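Local coordinates for protein 5-oxopent-3-ene-1,2,5-tricarboxylate decarboxylase (Exiguobacterium antarcticum B7, PDB 6IYM) that belongs to the fumarylacetoacetate hydrolase family and carries a magnesium ion in a site formed by acidic side chains, at residues R24-Y32 / M46-L56. Numbering follows the deposited sequence.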
loop_
_atom_site.group_PDB
_atom_site.type_symbol
_atom_site.label_atom_id
_atom_site.label_comp_id
_atom_site.label_asym_id
_atom_site.label_seq_id
_atom_site.Cartn_x
_atom_site.Cartn_y
_atom_site.Cartn_z
ATOM N N ARG A 24 4.713 -32.487 7.588
ATOM C CA ARG A 24 3.982 -31.245 7.926
ATOM C C ARG A 24 3.219 -31.437 9.241
ATOM O O ARG A 24 2.124 -32.058 9.228
ATOM C CB ARG A 24 3.093 -30.882 6.736
ATOM C CG ARG A 24 3.898 -30.665 5.467
ATOM C CD ARG A 24 3.179 -29.854 4.416
ATOM N NE ARG A 24 4.154 -29.035 3.702
ATOM C CZ ARG A 24 3.952 -28.466 2.519
ATOM N NH1 ARG A 24 2.798 -28.631 1.888
ATOM N NH2 ARG A 24 4.919 -27.744 1.969
ATOM N N TYR A 25 3.783 -30.900 10.327
ATOM C CA TYR A 25 3.206 -30.937 11.693
ATOM C C TYR A 25 2.309 -29.707 11.839
ATOM O O TYR A 25 2.695 -28.628 11.340
ATOM C CB TYR A 25 4.323 -31.018 12.743
ATOM C CG TYR A 25 5.496 -31.853 12.299
ATOM C CD1 TYR A 25 5.392 -33.232 12.187
ATOM C CD2 TYR A 25 6.696 -31.265 11.930
ATOM C CE1 TYR A 25 6.455 -34.004 11.742
ATOM C CE2 TYR A 25 7.768 -32.022 11.482
ATOM C CZ TYR A 25 7.651 -33.400 11.386
ATOM O OH TYR A 25 8.703 -34.150 10.938
ATOM N N ASP A 26 1.134 -29.884 12.451
ATOM C CA ASP A 26 0.243 -28.777 12.893
ATOM C C ASP A 26 0.765 -28.252 14.241
ATOM O O ASP A 26 0.710 -29.002 15.225
ATOM C CB ASP A 26 -1.210 -29.255 12.949
ATOM C CG ASP A 26 -2.161 -28.251 13.566
ATOM O OD1 ASP A 26 -1.668 -27.229 14.096
ATOM O OD2 ASP A 26 -3.388 -28.501 13.510
ATOM N N VAL A 27 1.255 -27.010 14.286
ATOM C CA VAL A 27 1.965 -26.426 15.464
ATOM C C VAL A 27 1.068 -25.417 16.181
ATOM O O VAL A 27 1.554 -24.783 17.138
ATOM C CB VAL A 27 3.283 -25.732 15.071
ATOM C CG1 VAL A 27 4.242 -26.692 14.390
ATOM C CG2 VAL A 27 3.039 -24.491 14.220
ATOM N N THR A 28 -0.181 -25.255 15.754
ATOM C CA THR A 28 -1.052 -24.156 16.251
ATOM C C THR A 28 -1.012 -24.131 17.780
ATOM O O THR A 28 -0.791 -23.065 18.353
ATOM C CB THR A 28 -2.453 -24.276 15.637
ATOM O OG1 THR A 28 -2.239 -24.549 14.251
ATOM C CG2 THR A 28 -3.321 -23.052 15.821
ATOM N N PRO A 29 -1.232 -25.278 18.482
ATOM C CA PRO A 29 -1.237 -25.308 19.947
ATOM C C PRO A 29 -0.001 -24.698 20.626
ATOM O O PRO A 29 -0.192 -23.877 21.508
ATOM C CB PRO A 29 -1.338 -26.809 20.273
ATOM C CG PRO A 29 -2.113 -27.380 19.104
ATOM C CD PRO A 29 -1.592 -26.590 17.916
ATOM N N GLN A 30 1.217 -25.077 20.231
ATOM C CA GLN A 30 2.454 -24.572 20.902
ATOM C C GLN A 30 2.596 -23.058 20.708
ATOM O O GLN A 30 3.127 -22.418 21.633
ATOM C CB GLN A 30 3.735 -25.244 20.403
ATOM C CG GLN A 30 4.108 -26.513 21.156
ATOM C CD GLN A 30 3.890 -27.736 20.302
ATOM O OE1 GLN A 30 2.800 -27.954 19.770
ATOM N NE2 GLN A 30 4.940 -28.534 20.152
ATOM N N VAL A 31 2.153 -22.516 19.564
ATOM C CA VAL A 31 2.404 -21.096 19.156
ATOM C C VAL A 31 1.206 -20.203 19.541
ATOM O O VAL A 31 1.374 -18.970 19.503
ATOM C CB VAL A 31 2.775 -20.982 17.659
ATOM C CG1 VAL A 31 3.957 -21.865 17.305
ATOM C CG2 VAL A 31 1.616 -21.272 16.726
ATOM N N TYR A 32 0.055 -20.781 19.911
ATOM C CA TYR A 32 -1.094 -20.080 20.563
ATOM C C TYR A 32 -1.649 -18.975 19.656
ATOM O O TYR A 32 -1.912 -17.869 20.152
ATOM C CB TYR A 32 -0.701 -19.495 21.930
ATOM C CG TYR A 32 -0.214 -20.517 22.924
ATOM C CD1 TYR A 32 -1.098 -21.387 23.545
ATOM C CD2 TYR A 32 1.135 -20.642 23.221
ATOM C CE1 TYR A 32 -0.655 -22.356 24.431
ATOM C CE2 TYR A 32 1.594 -21.603 24.109
ATOM C CZ TYR A 32 0.695 -22.462 24.718
ATOM O OH TYR A 32 1.136 -23.411 25.594
ATOM N N MET A 46 7.991 -19.182 19.581
ATOM C CA MET A 46 7.351 -19.742 20.799
ATOM C C MET A 46 7.821 -21.188 20.985
ATOM O O MET A 46 7.037 -22.105 20.677
ATOM C CB MET A 46 5.822 -19.683 20.685
ATOM C CG MET A 46 5.077 -19.973 21.986
ATOM S SD MET A 46 5.281 -18.686 23.259
ATOM C CE MET A 46 4.353 -19.396 24.619
ATOM N N ASP A 47 9.076 -21.353 21.426
ATOM C CA ASP A 47 9.689 -22.599 21.967
ATOM C C ASP A 47 8.810 -23.810 21.622
ATOM O O ASP A 47 8.300 -24.468 22.556
ATOM C CB ASP A 47 9.933 -22.454 23.477
ATOM C CG ASP A 47 10.849 -23.503 24.092
ATOM O OD1 ASP A 47 12.086 -23.370 23.944
ATOM O OD2 ASP A 47 10.319 -24.443 24.728
ATOM N N VAL A 48 8.630 -24.080 20.325
ATOM C CA VAL A 48 7.867 -25.259 19.817
ATOM C C VAL A 48 8.843 -26.429 19.701
ATOM O O VAL A 48 9.967 -26.214 19.193
ATOM C CB VAL A 48 7.152 -24.988 18.478
ATOM C CG1 VAL A 48 8.104 -24.587 17.359
ATOM C CG2 VAL A 48 6.318 -26.183 18.051
ATOM N N ASP A 49 8.427 -27.604 20.187
ATOM C CA ASP A 49 9.173 -28.886 20.072
ATOM C C ASP A 49 8.233 -29.923 19.443
ATOM O O ASP A 49 7.115 -30.129 19.976
ATOM C CB ASP A 49 9.755 -29.328 21.423
ATOM C CG ASP A 49 11.184 -29.863 21.370
ATOM O OD1 ASP A 49 11.947 -29.418 20.488
ATOM O OD2 ASP A 49 11.536 -30.713 22.226
ATOM N N LEU A 50 8.666 -30.496 18.316
ATOM C CA LEU A 50 8.007 -31.610 17.581
ATOM C C LEU A 50 7.908 -32.848 18.485
ATOM O O LEU A 50 8.236 -32.739 19.693
ATOM C CB LEU A 50 8.783 -31.879 16.280
ATOM C CG LEU A 50 10.174 -32.533 16.347
ATOM C CD1 LEU A 50 10.874 -32.380 17.695
ATOM C CD2 LEU A 50 10.108 -34.005 15.966
ATOM N N ASP A 51 7.458 -33.975 17.921
ATOM C CA ASP A 51 7.204 -35.249 18.648
ATOM C C ASP A 51 6.148 -34.962 19.721
ATOM O O ASP A 51 6.365 -35.324 20.892
ATOM C CB ASP A 51 8.504 -35.833 19.213
ATOM C CG ASP A 51 8.454 -37.329 19.486
ATOM O OD1 ASP A 51 7.361 -37.922 19.354
ATOM O OD2 ASP A 51 9.513 -37.891 19.825
ATOM N N VAL A 52 5.055 -34.314 19.315
ATOM C CA VAL A 52 3.984 -33.803 20.223
ATOM C C VAL A 52 2.669 -33.679 19.435
ATOM O O VAL A 52 1.648 -34.182 19.947
ATOM C CB VAL A 52 4.418 -32.480 20.899
ATOM C CG1 VAL A 52 3.330 -31.417 20.890
ATOM C CG2 VAL A 52 4.922 -32.698 22.321
ATOM N N ALA A 53 2.686 -33.062 18.241
ATOM C CA ALA A 53 1.479 -32.604 17.502
ATOM C C ALA A 53 1.360 -33.287 16.136
ATOM O O ALA A 53 2.315 -33.881 15.639
ATOM C CB ALA A 53 1.513 -31.099 17.396
ATOM N N PRO A 54 0.168 -33.235 15.493
ATOM C CA PRO A 54 -0.161 -34.107 14.357
ATOM C C PRO A 54 0.861 -34.212 13.211
ATOM O O PRO A 54 1.963 -33.714 13.347
ATOM C CB PRO A 54 -1.446 -33.471 13.795
ATOM C CG PRO A 54 -2.096 -32.838 15.000
ATOM C CD PRO A 54 -0.945 -32.341 15.848
ATOM N N ARG A 55 0.461 -34.867 12.113
ATOM C CA ARG A 55 1.276 -35.052 10.880
ATOM C C ARG A 55 0.331 -35.172 9.674
ATOM O O ARG A 55 0.532 -36.089 8.853
ATOM C CB ARG A 55 2.201 -36.269 11.040
ATOM C CG ARG A 55 1.489 -37.600 11.269
ATOM C CD ARG A 55 1.333 -38.013 12.728
ATOM N NE ARG A 55 -0.003 -38.526 13.038
ATOM C CZ ARG A 55 -0.362 -39.146 14.167
ATOM N NH1 ARG A 55 -1.612 -39.551 14.322
ATOM N NH2 ARG A 55 0.513 -39.367 15.134
ATOM N N LEU A 56 -0.638 -34.256 9.553
ATOM C CA LEU A 56 -1.837 -34.408 8.676
ATOM C C LEU A 56 -1.430 -34.622 7.207
ATOM O O LEU A 56 -0.238 -34.454 6.879
ATOM C CB LEU A 56 -2.754 -33.185 8.830
ATOM C CG LEU A 56 -4.254 -33.489 8.837
ATOM C CD1 LEU A 56 -4.689 -34.062 10.179
ATOM C CD2 LEU A 56 -5.071 -32.248 8.501
#
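Q30 reaches from the short helix 28-31 into the bend of the irregular segment 46-56, where V48 crosses its side chain at about a right angle and V52 meets it from the opposite direction. In V48, chi1 of 59° puts CG1 between the backbone N and the carbonyl carbon and leaves CG2 anti to N, against the aliphatic part of Q30, 3.6 Å from Q30 CB. A bend at chi2 (109°) then carries the amide of Q30 over to V52, whose CG1 is 3.4 Å from Q30 NE2; NE2 also lies 2.7 Å from D49 O, at an angle too poor for a hydrogen bond. Nearer the helix end, M46 lays its CG against the carbonyl O of Q30, and its CE sits 3.6 Å from Y32 CE2, obliquely to the ring. Strand 23-26, which precedes the helix, pairs with strand 13-20 in the large mixed sheet, and the loop leading toward strand 72-75 packs along both at the surface. D26 caps the helix: its OD1 accepts from both T28 N (3.0 Å) and T28 OG1, while OD2 forms a salt bridge with R15. Beside the strand, P54 O lies in the plane of the Y25 ring at its edge, 3.7 Å from Y25 CD1, and takes a CA-H...O contact from Y25 CA.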